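Putative hexulose 6 phosphate synthase (Salmonella typhimurium, PDB 3F4W) is of unestablished function but folds as a closed eight-stranded TIM barrel that pairs into a dimer. Local coordinates at residues L10-P13 and E14-F18; E39-N42 and A43-I47; G65-F68 and E69-L73; T137-A141 and A142-P146; A197-A200 and R201-Q205. One frame throughout, in Å; residues are numbered along the deposited sequence.

Contact 1 of 5, residues L10-P13 and E14-F18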
loop_
_atom_site.group_PDB
_atom_site.type_symbol
_atom_site.label_atom_id
_atom_site.label_comp_id
_atom_site.label_asym_id
_atom_site.label_seq_id
_atom_site.Cartn_x
_atom_site.Cartn_y
_atom_site.Cartn_z
ATOM N N LEU A 10 -5.913 10.760 -11.331
ATOM C CA LEU A 10 -7.152 11.489 -11.581
ATOM C C LEU A 10 -8.014 11.546 -10.328
ATOM O O LEU A 10 -7.936 10.670 -9.469
ATOM C CB LEU A 10 -7.950 10.830 -12.710
ATOM C CG LEU A 10 -7.358 10.827 -14.119
ATOM C CD1 LEU A 10 -8.344 10.204 -15.099
ATOM C CD2 LEU A 10 -6.997 12.242 -14.545
ATOM N N THR A 11 -8.838 12.585 -10.230
ATOM C CA THR A 11 -9.868 12.638 -9.204
ATOM C C THR A 11 -11.061 11.844 -9.715
ATOM O O THR A 11 -11.135 11.534 -10.903
ATOM C CB THR A 11 -10.319 14.077 -8.939
ATOM O OG1 THR A 11 -10.996 14.582 -10.096
ATOM C CG2 THR A 11 -9.120 14.962 -8.632
ATOM N N LEU A 12 -11.997 11.514 -8.831
ATOM C CA LEU A 12 -13.174 10.753 -9.249
ATOM C C LEU A 12 -13.981 11.459 -10.346
ATOM O O LEU A 12 -14.358 10.831 -11.333
ATOM C CB LEU A 12 -14.065 10.398 -8.054
ATOM C CG LEU A 12 -15.300 9.561 -8.400
ATOM C CD1 LEU A 12 -14.922 8.330 -9.216
ATOM C CD2 LEU A 12 -16.050 9.166 -7.139
ATOM N N PRO A 13 -14.253 12.766 -10.181
ATOM C CA PRO A 13 -14.972 13.467 -11.253
ATOM C C PRO A 13 -14.187 13.468 -12.565
ATOM O O PRO A 13 -14.776 13.347 -13.642
ATOM C CB PRO A 13 -15.113 14.892 -10.708
ATOM C CG PRO A 13 -15.037 14.737 -9.225
ATOM C CD PRO A 13 -14.065 13.619 -8.993
ATOM N N GLU A 14 -12.869 13.599 -12.473
ATOM C CA GLU A 14 -12.025 13.558 -13.661
ATOM C C GLU A 14 -12.066 12.184 -14.326
ATOM O O GLU A 14 -12.085 12.082 -15.550
ATOM C CB GLU A 14 -10.583 13.926 -13.313
ATOM C CG GLU A 14 -10.377 15.400 -13.021
ATOM C CD GLU A 14 -8.952 15.715 -12.593
ATOM O OE1 GLU A 14 -8.246 14.791 -12.135
ATOM O OE2 GLU A 14 -8.541 16.886 -12.716
ATOM N N ALA A 15 -12.081 11.134 -13.511
ATOM C CA ALA A 15 -12.084 9.764 -14.017
ATOM C C ALA A 15 -13.406 9.409 -14.687
ATOM O O ALA A 15 -13.430 8.713 -15.702
ATOM C CB ALA A 15 -11.784 8.782 -12.891
ATOM N N MET A 16 -14.505 9.879 -14.109
ATOM C CA MET A 16 -15.827 9.606 -14.663
ATOM C C MET A 16 -15.968 10.209 -16.056
ATOM O O MET A 16 -16.563 9.604 -16.950
ATOM C CB MET A 16 -16.917 10.146 -13.735
ATOM C CG MET A 16 -16.914 9.502 -12.362
ATOM S SD MET A 16 -17.331 7.752 -12.411
ATOM C CE MET A 16 -19.113 7.815 -12.269
ATOM N N VAL A 17 -15.412 11.402 -16.235
ATOM C CA VAL A 17 -15.424 12.059 -17.533
ATOM C C VAL A 17 -14.471 11.377 -18.509
ATOM O O VAL A 17 -14.814 11.154 -19.671
ATOM C CB VAL A 17 -15.034 13.538 -17.410
ATOM C CG1 VAL A 17 -14.665 14.102 -18.771
ATOM C CG2 VAL A 17 -16.165 14.330 -16.772
ATOM N N PHE A 18 -13.275 11.041 -18.031
ATOM C CA PHE A 18 -12.247 10.450 -18.885
ATOM C C PHE A 18 -12.634 9.073 -19.416
ATOM O O PHE A 18 -12.365 8.754 -20.572
ATOM C CB PHE A 18 -10.906 10.367 -18.147
ATOM C CG PHE A 18 -9.781 9.831 -18.994
ATOM C CD1 PHE A 18 -9.071 10.668 -19.839
ATOM C CD2 PHE A 18 -9.437 8.491 -18.944
ATOM C CE1 PHE A 18 -8.036 10.178 -20.620
ATOM C CE2 PHE A 18 -8.405 7.990 -19.722
ATOM C CZ PHE A 18 -7.705 8.833 -20.564
#
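Thr-11 and Glu-14 grip each other twice. The backbone N of Thr-11 donates to the carboxylate of Glu-14, N to OE1 3.0 Å, in a nearly straight bond of 170° that meets the oxygen on its anti side, tilted out of the carboxylate plane. In return the amide of Glu-14 donates to the hydroxyl of Thr-11, N to OG1 3.2 Å. With chi1 at 67°, OG1 sits between the backbone N and the carbonyl carbon of its own residue, turned to the first turn of the helix. The carboxylate comes back to Thr-11 because CG of Glu-14 lies beside its own backbone N (chi1 -73°) and the chain then runs on extended.

This reciprocal pair is a capping box, with Thr-11 as N-cap of helix 12-22, the first helix of the barrel, which follows strand 2-7 in a beta-alpha-beta unit. Ordinary helical bonding starts at once: Ala-15 N reaches Thr-11 O at 2.8 Å and Met-16 N reaches Leu-12 O at 2.9 Å.

Beside the box lies an apolar contact. The CD1 branch of Leu-10 reaches across the start of the helix to Ala-15 and to Phe-18 CB, the latter at 4.0 Å, with the leucine and phenylalanine side chains crossing at about a right angle. The CD2 branch lies instead against the carboxylate, 3.7 Å from Glu-14 OE1. Across the first turn, Leu-12 and Met-16 run side by side in the same direction, with CD1 of Leu-12 3.9 Å from CG of Met-16. Further out, Phe-35 and Ala-46 pack on Leu-12, and Phe-18 lies against Ile-190 and Thr-191.

Contact 2 of 5, residues E39-N42 and A43-I47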
loop_
_atom_site.group_PDB
_atom_site.type_symbol
_atom_site.label_atom_id
_atom_site.label_comp_id
_atom_site.label_asym_id
_atom_site.label_seq_id
_atom_site.Cartn_x
_atom_site.Cartn_y
_atom_site.Cartn_z
ATOM N N GLU A 39 -9.745 9.083 -2.864
ATOM C CA GLU A 39 -11.200 9.073 -2.858
ATOM C C GLU A 39 -11.791 8.041 -1.902
ATOM O O GLU A 39 -12.929 8.179 -1.449
ATOM C CB GLU A 39 -11.709 8.817 -4.284
ATOM C CG GLU A 39 -13.219 8.697 -4.411
ATOM C CD GLU A 39 -13.941 9.978 -4.048
ATOM O OE1 GLU A 39 -13.333 11.065 -4.164
ATOM O OE2 GLU A 39 -15.122 9.895 -3.655
ATOM N N GLY A 40 -11.019 7.005 -1.601
ATOM C CA GLY A 40 -11.529 5.894 -0.828
ATOM C C GLY A 40 -12.372 4.950 -1.664
ATOM O O GLY A 40 -12.449 5.071 -2.892
ATOM N N VAL A 41 -13.011 4.006 -0.986
ATOM C CA VAL A 41 -13.783 2.956 -1.641
ATOM C C VAL A 41 -14.918 3.495 -2.521
ATOM O O VAL A 41 -15.411 2.805 -3.415
ATOM C CB VAL A 41 -14.329 1.962 -0.591
ATOM C CG1 VAL A 41 -15.727 1.510 -0.946
ATOM C CG2 VAL A 41 -13.379 0.783 -0.439
ATOM N N ASN A 42 -15.326 4.735 -2.281
ATOM C CA ASN A 42 -16.363 5.339 -3.107
ATOM C C ASN A 42 -15.989 5.366 -4.589
ATOM O O ASN A 42 -16.862 5.347 -5.455
ATOM C CB ASN A 42 -16.693 6.746 -2.627
ATOM C CG ASN A 42 -17.792 7.382 -3.445
ATOM O OD1 ASN A 42 -17.603 8.438 -4.046
ATOM N ND2 ASN A 42 -18.941 6.722 -3.500
ATOM N N ALA A 43 -14.692 5.418 -4.875
ATOM C CA ALA A 43 -14.220 5.408 -6.256
ATOM C C ALA A 43 -14.629 4.117 -6.961
ATOM O O ALA A 43 -15.109 4.144 -8.093
ATOM C CB ALA A 43 -12.715 5.588 -6.305
ATOM N N ILE A 44 -14.433 2.991 -6.284
ATOM C CA ILE A 44 -14.826 1.688 -6.806
ATOM C C ILE A 44 -16.335 1.610 -7.009
ATOM O O ILE A 44 -16.809 1.156 -8.048
ATOM C CB ILE A 44 -14.405 0.554 -5.858
ATOM C CG1 ILE A 44 -12.888 0.563 -5.654
ATOM C CG2 ILE A 44 -14.857 -0.795 -6.397
ATOM C CD1 ILE A 44 -12.115 0.154 -6.884
ATOM N N LYS A 45 -17.084 2.054 -6.006
ATOM C CA LYS A 45 -18.540 2.011 -6.061
ATOM C C LYS A 45 -19.074 2.807 -7.248
ATOM O O LYS A 45 -19.914 2.323 -8.005
ATOM C CB LYS A 45 -19.134 2.553 -4.760
ATOM C CG LYS A 45 -18.761 1.749 -3.523
ATOM C CD LYS A 45 -19.286 2.403 -2.253
ATOM C CE LYS A 45 -19.218 1.451 -1.067
ATOM N NZ LYS A 45 -19.626 2.109 0.209
ATOM N N ALA A 46 -18.572 4.029 -7.402
ATOM C CA ALA A 46 -19.034 4.930 -8.451
ATOM C C ALA A 46 -18.731 4.398 -9.848
ATOM O O ALA A 46 -19.576 4.450 -10.739
ATOM C CB ALA A 46 -18.417 6.309 -8.264
ATOM N N ILE A 47 -17.520 3.895 -10.040
ATOM C CA ILE A 47 -17.117 3.389 -11.349
ATOM C C ILE A 47 -17.864 2.106 -11.711
ATOM O O ILE A 47 -18.329 1.949 -12.840
ATOM C CB ILE A 47 -15.597 3.168 -11.416
ATOM C CG1 ILE A 47 -14.877 4.519 -11.439
ATOM C CG2 ILE A 47 -15.221 2.344 -12.638
ATOM C CD1 ILE A 47 -13.376 4.415 -11.273
#
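Lys-45 lies back over Val-41, one turn earlier, and its aliphatic chain does the touching. Its CB is 3.7 Å from Asn-42 O. CG is set beside the residue's own backbone N (chi1 -62°), which brings it to 3.5 Å from Val-41 O, and from there the chain runs extended across the valine. CD passes CG1 of Val-41 at 3.9 Å. CE comes closer, 3.5 Å from the same CG1, tighter than usual for two carbons, so the methylene is pressed on the methyl. NZ is the last atom to pass this branch, and Ala-76 touches the lysine from outside the helix.

The backbone beneath is the opening turn of helix 42-50. Lys-45 N donates to Val-41 O in the carbonyl plane, at 167°, and Ala-46 N donates to Asn-42 O at 2.9 Å. Ala-43 N donates to Gly-40 O at 3.0 Å, but from above the carbonyl plane rather than on a lone pair.

Before the helix, Glu-39 lies alongside Ala-43: its CG, placed anti to its own backbone N, stands 3.7 Å from the CB of Ala-43. Next along the chain, Gly-40 has a positive phi of 79°, where a CB would press on the preceding carbonyl oxygen. Backbone hydrogen bonds from Val-41 go to the second subunit, while Ala-43, Ile-44 and Ile-47 pack on strand 28-31. A glycine with positive phi thus ends helix 33-39 and lets the chain turn straight into helix 42-50, a helix-to-helix corner on the outside of the TIM barrel and at its dimer interface.

Contact 3 of 5, residues G65-F68 and E69-L73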
loop_
_atom_site.group_PDB
_atom_site.type_symbol
_atom_site.label_atom_id
_atom_site.label_comp_id
_atom_site.label_asym_id
_atom_site.label_seq_id
_atom_site.Cartn_x
_atom_site.Cartn_y
_atom_site.Cartn_z
ATOM N N GLY A 65 -3.033 -6.859 6.793
ATOM C CA GLY A 65 -4.464 -6.879 7.037
ATOM C C GLY A 65 -5.192 -7.386 5.814
ATOM O O GLY A 65 -6.215 -6.834 5.412
ATOM N N GLY A 66 -4.650 -8.450 5.229
ATOM C CA GLY A 66 -5.101 -8.968 3.954
ATOM C C GLY A 66 -6.589 -9.194 3.789
ATOM O O GLY A 66 -7.203 -8.652 2.873
ATOM N N HIS A 67 -7.181 -10.005 4.657
ATOM C CA HIS A 67 -8.589 -10.335 4.488
ATOM C C HIS A 67 -9.486 -9.121 4.680
ATOM O O HIS A 67 -10.404 -8.887 3.898
ATOM C CB HIS A 67 -9.018 -11.459 5.430
ATOM C CG HIS A 67 -10.359 -12.033 5.099
ATOM N ND1 HIS A 67 -10.516 -13.284 4.544
ATOM C CD2 HIS A 67 -11.606 -11.520 5.230
ATOM C CE1 HIS A 67 -11.802 -13.520 4.354
ATOM N NE2 HIS A 67 -12.484 -12.468 4.765
ATOM N N PHE A 68 -9.217 -8.344 5.722
ATOM C CA PHE A 68 -10.077 -7.214 6.048
ATOM C C PHE A 68 -10.113 -6.179 4.928
ATOM O O PHE A 68 -11.184 -5.693 4.550
ATOM C CB PHE A 68 -9.629 -6.559 7.353
ATOM C CG PHE A 68 -10.502 -5.417 7.777
ATOM C CD1 PHE A 68 -11.611 -5.637 8.574
ATOM C CD2 PHE A 68 -10.219 -4.127 7.372
ATOM C CE1 PHE A 68 -12.417 -4.585 8.966
ATOM C CE2 PHE A 68 -11.023 -3.072 7.758
ATOM C CZ PHE A 68 -12.124 -3.302 8.553
ATOM N N GLU A 69 -8.943 -5.829 4.407
ATOM C CA GLU A 69 -8.863 -4.840 3.346
ATOM C C GLU A 69 -9.392 -5.384 2.012
ATOM O O GLU A 69 -10.073 -4.674 1.269
ATOM C CB GLU A 69 -7.437 -4.316 3.200
ATOM C CG GLU A 69 -7.299 -3.277 2.114
ATOM C CD GLU A 69 -6.052 -2.433 2.263
ATOM O OE1 GLU A 69 -5.749 -1.662 1.329
ATOM O OE2 GLU A 69 -5.382 -2.533 3.314
ATOM N N SER A 70 -9.092 -6.646 1.719
ATOM C CA SER A 70 -9.614 -7.281 0.512
ATOM C C SER A 70 -11.141 -7.291 0.507
ATOM O O SER A 70 -11.775 -6.945 -0.493
ATOM C CB SER A 70 -9.079 -8.710 0.371
ATOM O OG SER A 70 -7.697 -8.706 0.062
ATOM N N GLN A 71 -11.724 -7.676 1.636
ATOM C CA GLN A 71 -13.175 -7.779 1.768
ATOM C C GLN A 71 -13.838 -6.414 1.606
ATOM O O GLN A 71 -14.861 -6.279 0.937
ATOM C CB GLN A 71 -13.533 -8.389 3.124
ATOM C CG GLN A 71 -14.981 -8.802 3.277
ATOM C CD GLN A 71 -15.264 -9.395 4.643
ATOM O OE1 GLN A 71 -15.654 -10.555 4.762
ATOM N NE2 GLN A 71 -15.053 -8.603 5.685
ATOM N N LEU A 72 -13.245 -5.401 2.224
ATOM C CA LEU A 72 -13.720 -4.033 2.079
ATOM C C LEU A 72 -13.805 -3.647 0.605
ATOM O O LEU A 72 -14.770 -3.022 0.160
ATOM C CB LEU A 72 -12.770 -3.079 2.807
ATOM C CG LEU A 72 -13.039 -1.595 2.600
ATOM C CD1 LEU A 72 -14.333 -1.219 3.292
ATOM C CD2 LEU A 72 -11.883 -0.770 3.131
ATOM N N LEU A 73 -12.779 -4.027 -0.147
ATOM C CA LEU A 73 -12.674 -3.692 -1.559
ATOM C C LEU A 73 -13.670 -4.486 -2.397
ATOM O O LEU A 73 -14.324 -3.939 -3.285
ATOM C CB LEU A 73 -11.250 -3.970 -2.045
ATOM C CG LEU A 73 -10.219 -2.835 -2.079
ATOM C CD1 LEU A 73 -10.686 -1.576 -1.376
ATOM C CD2 LEU A 73 -8.873 -3.314 -1.538
HETATM O O HOH W 1 -15.260 -13.582 6.034
HETATM O O HOH W 2 -13.554 -5.710 5.678
#
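The carbonyl oxygen of Gly-66 is gripped twice by Ser-70. The serine hydroxyl donates to it, OG to O 2.9 Å, and the serine amide donates as well, N to O 3.0 Å, the two coming from opposite faces of the carbonyl plane. OG can fold back this way because it lies beside its own backbone N (chi1 -70°), which aims the hydroxyl at the preceding turn.

The neighbouring bonds of the helix are single. Glu-69 N meets Gly-65 O at 3.1 Å, nearly straight at 171°; Gly-65 is the N-cap of helix 66-75 and has positive phi. Gln-71 N reaches His-67 O at 2.9 Å.

Next round the helix, the side chains of His-67 and Gln-71 cross obliquely with ring and amide planes 83° apart. OE1 of Gln-71 stands at the edge of the imidazole, in its plane, 3.7 Å from NE2 of His-67. A water joins the two, 3.2 Å from His-67 NE2, and donates weakly to Gln-71 OE1. A second water donates to Phe-68 O at 2.6 Å, takes a hydrogen bond from Gln-71 NE2, and lies over one face of the Phe-68 ring, offset toward its rim.

Helix 66-75 is the crossover between strands 55-62 and 80-84 in a beta-alpha-beta unit; Ser-70 and Leu-73 pack on both strands, and Asp-138 of the second subunit accepts from Gly-66 N. The chemistry implies that the buried serine hydroxyl is satisfied inside its own helix, while the polar ends of His-67 and Gln-71 are joined loosely, through a water whose bond to Gln-71 OE1 is weak.

Contact 4 of 5, residues T137-A141 and A142-P146; sequences TDQQA and AGRKP
Gly-143 N donates to Gln-140 O at 2.8 Å and Ala-142 N to Gln-139 O at 2.9 Å, both from well above the carbonyl plane. Arg-144 N then returns to Gln-139 O in a weak bond of 3.3 Å. Gly-143 makes the turn with positive phi (89°).

Water takes part too: one molecule lies 3.0 Å from Gln-140 O and equally far from Arg-144 O.

Among side chains, Arg-144 runs extended, its CB 3.6 Å from Gln-139 O. At the tip NH1 stands 4.0 Å from Gln-139 NE2, which lies at the guanidinium edge, with amide and guanidinium planes 50° apart. Two donors meet there because both serve Asp-88 of the second subunit, by a salt bridge from Arg-144 and a hydrogen bond from Gln-139. Gln-139 OE1 is held by Gly-136 N.

Gln-140 NE2 bonds to Thr-135 O and to a bound malonate ion, probably from the crystallisation liquor. The backbone pattern is consistent with a Schellman motif, its 6-to-1 bond weak, in the connection after strand 130-134 of the TIM barrel, facing the dimer partner.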
loop_
_atom_site.group_PDB
_atom_site.type_symbol
_atom_site.label_atom_id
_atom_site.label_comp_id
_atom_site.label_asym_id
_atom_site.label_seq_id
_atom_site.Cartn_x
_atom_site.Cartn_y
_atom_site.Cartn_z
ATOM N N THR A 137 6.113 3.279 -11.512
ATOM C CA THR A 137 6.269 4.561 -12.186
ATOM C C THR A 137 7.542 5.294 -11.750
ATOM O O THR A 137 8.180 5.962 -12.559
ATOM C CB THR A 137 5.033 5.468 -12.006
ATOM O OG1 THR A 137 4.776 5.663 -10.610
ATOM C CG2 THR A 137 3.800 4.842 -12.667
ATOM N N ASP A 138 7.915 5.173 -10.478
ATOM C CA ASP A 138 9.169 5.765 -10.010
ATOM C C ASP A 138 10.360 5.088 -10.692
ATOM O O ASP A 138 11.325 5.743 -11.098
ATOM C CB ASP A 138 9.300 5.658 -8.487
ATOM C CG ASP A 138 8.231 6.442 -7.750
ATOM O OD1 ASP A 138 7.656 7.378 -8.339
ATOM O OD2 ASP A 138 7.965 6.123 -6.576
ATOM N N GLN A 139 10.293 3.768 -10.820
ATOM C CA GLN A 139 11.342 3.036 -11.518
ATOM C C GLN A 139 11.397 3.400 -13.002
ATOM O O GLN A 139 12.478 3.543 -13.568
ATOM C CB GLN A 139 11.174 1.528 -11.321
ATOM C CG GLN A 139 11.472 1.069 -9.907
ATOM C CD GLN A 139 11.138 -0.394 -9.685
ATOM O OE1 GLN A 139 10.150 -0.903 -10.210
ATOM N NE2 GLN A 139 11.967 -1.078 -8.902
ATOM N N GLN A 140 10.234 3.556 -13.627
ATOM C CA GLN A 140 10.176 3.977 -15.027
ATOM C C GLN A 140 10.846 5.331 -15.229
ATOM O O GLN A 140 11.505 5.561 -16.241
ATOM C CB GLN A 140 8.731 4.066 -15.510
ATOM C CG GLN A 140 7.954 2.769 -15.428
ATOM C CD GLN A 140 6.471 2.995 -15.603
ATOM O OE1 GLN A 140 6.054 3.840 -16.392
ATOM N NE2 GLN A 140 5.663 2.252 -14.857
ATOM N N ALA A 141 10.658 6.232 -14.271
ATOM C CA ALA A 141 11.253 7.559 -14.359
ATOM C C ALA A 141 12.768 7.446 -14.443
ATOM O O ALA A 141 13.437 8.328 -14.983
ATOM C CB ALA A 141 10.847 8.404 -13.167
ATOM N N ALA A 142 13.302 6.353 -13.909
ATOM C CA ALA A 142 14.741 6.114 -13.934
ATOM C C ALA A 142 15.159 5.268 -15.141
ATOM O O ALA A 142 16.286 4.771 -15.207
ATOM C CB ALA A 142 15.200 5.467 -12.622
ATOM N N GLY A 143 14.237 5.103 -16.086
ATOM C CA GLY A 143 14.527 4.454 -17.355
ATOM C C GLY A 143 14.350 2.946 -17.410
ATOM O O GLY A 143 14.764 2.309 -18.376
ATOM N N ARG A 144 13.736 2.364 -16.386
ATOM C CA ARG A 144 13.588 0.912 -16.319
ATOM C C ARG A 144 12.296 0.420 -16.969
ATOM O O ARG A 144 11.303 1.139 -17.022
ATOM C CB ARG A 144 13.680 0.439 -14.867
ATOM C CG ARG A 144 14.944 0.914 -14.188
ATOM C CD ARG A 144 15.008 0.523 -12.726
ATOM N NE ARG A 144 16.022 1.317 -12.043
ATOM C CZ ARG A 144 16.237 1.298 -10.732
ATOM N NH1 ARG A 144 15.508 0.514 -9.946
ATOM N NH2 ARG A 144 17.185 2.064 -10.210
ATOM N N LYS A 145 12.318 -0.809 -17.470
ATOM C CA LYS A 145 11.147 -1.379 -18.126
ATOM C C LYS A 145 10.895 -2.811 -17.656
ATOM O O LYS A 145 11.810 -3.480 -17.184
ATOM C CB LYS A 145 11.283 -1.300 -19.649
ATOM C CG LYS A 145 12.551 -1.911 -20.203
ATOM C CD LYS A 145 12.704 -1.592 -21.688
ATOM C CE LYS A 145 13.832 -2.400 -22.326
ATOM N NZ LYS A 145 13.921 -2.172 -23.799
ATOM N N PRO A 146 9.643 -3.278 -17.779
ATOM C CA PRO A 146 9.217 -4.565 -17.213
ATOM C C PRO A 146 9.578 -5.786 -18.054
ATOM O O PRO A 146 9.479 -6.903 -17.551
ATOM C CB PRO A 146 7.687 -4.443 -17.162
ATOM C CG PRO A 146 7.351 -3.070 -17.665
ATOM C CD PRO A 146 8.526 -2.562 -18.411
HETATM O O HOH W 3 11.108 3.751 -18.545
#

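Contact 5 of 5, residues A197-A200 and R201-Q205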
loop_
_atom_site.group_PDB
_atom_site.type_symbol
_atom_site.label_atom_id
_atom_site.label_comp_id
_atom_site.label_asym_id
_atom_site.label_seq_id
_atom_site.Cartn_x
_atom_site.Cartn_y
_atom_site.Cartn_z
ATOM N N ALA A 197 -8.606 8.374 -26.834
ATOM C CA ALA A 197 -9.364 7.386 -27.585
ATOM C C ALA A 197 -8.491 6.752 -28.664
ATOM O O ALA A 197 -8.546 5.543 -28.889
ATOM C CB ALA A 197 -10.604 8.024 -28.202
ATOM N N GLY A 198 -7.686 7.577 -29.326
ATOM C CA GLY A 198 -6.786 7.107 -30.361
ATOM C C GLY A 198 -5.725 6.175 -29.809
ATOM O O GLY A 198 -5.475 5.111 -30.368
ATOM N N GLU A 199 -5.101 6.574 -28.704
ATOM C CA GLU A 199 -4.083 5.746 -28.069
ATOM C C GLU A 199 -4.686 4.439 -27.572
ATOM O O GLU A 199 -4.082 3.377 -27.709
ATOM C CB GLU A 199 -3.406 6.495 -26.916
ATOM C CG GLU A 199 -2.374 5.666 -26.148
ATOM C CD GLU A 199 -1.131 5.352 -26.969
ATOM O OE1 GLU A 199 -0.131 4.872 -26.388
ATOM O OE2 GLU A 199 -1.150 5.593 -28.197
ATOM N N ALA A 200 -5.884 4.520 -27.001
ATOM C CA ALA A 200 -6.572 3.330 -26.516
ATOM C C ALA A 200 -6.887 2.388 -27.672
ATOM O O ALA A 200 -6.741 1.172 -27.553
ATOM C CB ALA A 200 -7.848 3.716 -25.777
ATOM N N ARG A 201 -7.308 2.959 -28.796
ATOM C CA ARG A 201 -7.603 2.167 -29.984
ATOM C C ARG A 201 -6.372 1.419 -30.493
ATOM O O ARG A 201 -6.446 0.231 -30.793
ATOM C CB ARG A 201 -8.157 3.044 -31.105
ATOM C CG ARG A 201 -8.532 2.249 -32.343
ATOM C CD ARG A 201 -8.599 3.121 -33.584
ATOM N NE ARG A 201 -7.279 3.418 -34.133
ATOM C CZ ARG A 201 -6.754 4.638 -34.205
ATOM N NH1 ARG A 201 -7.437 5.688 -33.764
ATOM N NH2 ARG A 201 -5.546 4.807 -34.728
ATOM N N LYS A 202 -5.250 2.125 -30.596
ATOM C CA LYS A 202 -4.033 1.546 -31.163
ATOM C C LYS A 202 -3.459 0.428 -30.295
ATOM O O LYS A 202 -2.885 -0.537 -30.808
ATOM C CB LYS A 202 -2.979 2.627 -31.407
ATOM C CG LYS A 202 -3.480 3.769 -32.275
ATOM C CD LYS A 202 -2.383 4.329 -33.164
ATOM C CE LYS A 202 -1.294 5.007 -32.355
ATOM N NZ LYS A 202 -1.792 6.247 -31.704
ATOM N N ILE A 203 -3.617 0.558 -28.983
ATOM C CA ILE A 203 -3.116 -0.456 -28.062
ATOM C C ILE A 203 -4.018 -1.688 -28.086
ATOM O O ILE A 203 -3.540 -2.813 -28.222
ATOM C CB ILE A 203 -2.973 0.105 -26.625
ATOM C CG1 ILE A 203 -1.847 1.139 -26.579
ATOM C CG2 ILE A 203 -2.701 -1.014 -25.622
ATOM C CD1 ILE A 203 -1.802 1.944 -25.299
ATOM N N SER A 204 -5.326 -1.476 -27.993
ATOM C CA SER A 204 -6.259 -2.595 -27.967
ATOM C C SER A 204 -6.238 -3.343 -29.296
ATOM O O SER A 204 -6.516 -4.536 -29.346
ATOM C CB SER A 204 -7.673 -2.113 -27.649
ATOM O OG SER A 204 -8.136 -1.233 -28.656
ATOM N N GLN A 205 -5.902 -2.626 -30.365
ATOM C CA GLN A 205 -5.769 -3.220 -31.694
ATOM C C GLN A 205 -4.642 -4.243 -31.723
ATOM O O GLN A 205 -4.786 -5.332 -32.282
ATOM C CB GLN A 205 -5.503 -2.129 -32.734
ATOM C CG GLN A 205 -5.376 -2.632 -34.164
ATOM C CD GLN A 205 -5.284 -1.497 -35.164
ATOM O OE1 GLN A 205 -5.493 -0.337 -34.819
ATOM N NE2 GLN A 205 -4.970 -1.824 -36.406
HETATM O O HOH W 4 -1.627 7.980 -29.704
#
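Regular alpha-helical bonds join Ala-197 to Arg-201 (O to N 2.9 Å), Gly-198 to Lys-202, Glu-199 to Ile-203 and Ala-200 to Ser-204 within helix 196-209, which comes after strand 183-186 and the short helix 188-191.

Glu-199 and Lys-202 cross at about a right angle, and their charged ends meet in a long salt bridge, OE2 to NZ 3.6 Å. A water fills in the pairing: it donates to Glu-199 OE2 at 2.9 Å and accepts from Lys-202 NZ at 2.7 Å. The lysine reaches its partner by bending at chi2, chi3 and chi4, so that the chain curls over the carbonyl of Gly-198, with CG 3.1 Å from that oxygen. Ser-170 also holds OE2 of the glutamate by a hydrogen bond.

OE1 of Glu-199, itself hydrogen-bonded to another part of the protein, also touches CD1 of Ile-203 at 3.5 Å, and the two side chains cross obliquely. Ile-203 continues inward onto Leu-3 of strand 2-7 and onto Ile-190.

Arg-201 also folds back on Gly-198. Its chain bends at chi3 (79°) and lays one face of the guanidinium over Gly-198 O, offset toward the rim, with NH1 3.7 Å from Gly-198 CA.

Glu-199 is buried and sits between an apolar neighbour and polar partners; the negative charge of its carboxylate is probably eased by the hydrogen bonds from Ser-170 and the water, and by the lysine standing a little farther off.

Contacts 1, 2, 3 and 5 lie on the helices round the barrel; contact 4 sits on the short helix after strand 130-134. Contacts 1 and 2 touch, their centres about 11 Å apart: CD2 of Leu-12 packs 3.9 Å from CB of Ala-46. Contact 2 in turn meets contact 3, where Val-41 CG2 lies 3.7 Å from Leu-73 CD1. Contact 5 stands across the chain's centre from contact 3, about 34 Å between centres. Contacts 2, 3 and 4 reach the second subunit; contacts 3 and 4 meet across the dimer through Gly-66 and Asp-138. A malonate ion, probably from the crystallisation liquor, lies about 3 Å from the side chain of Gln-140 in contact 4.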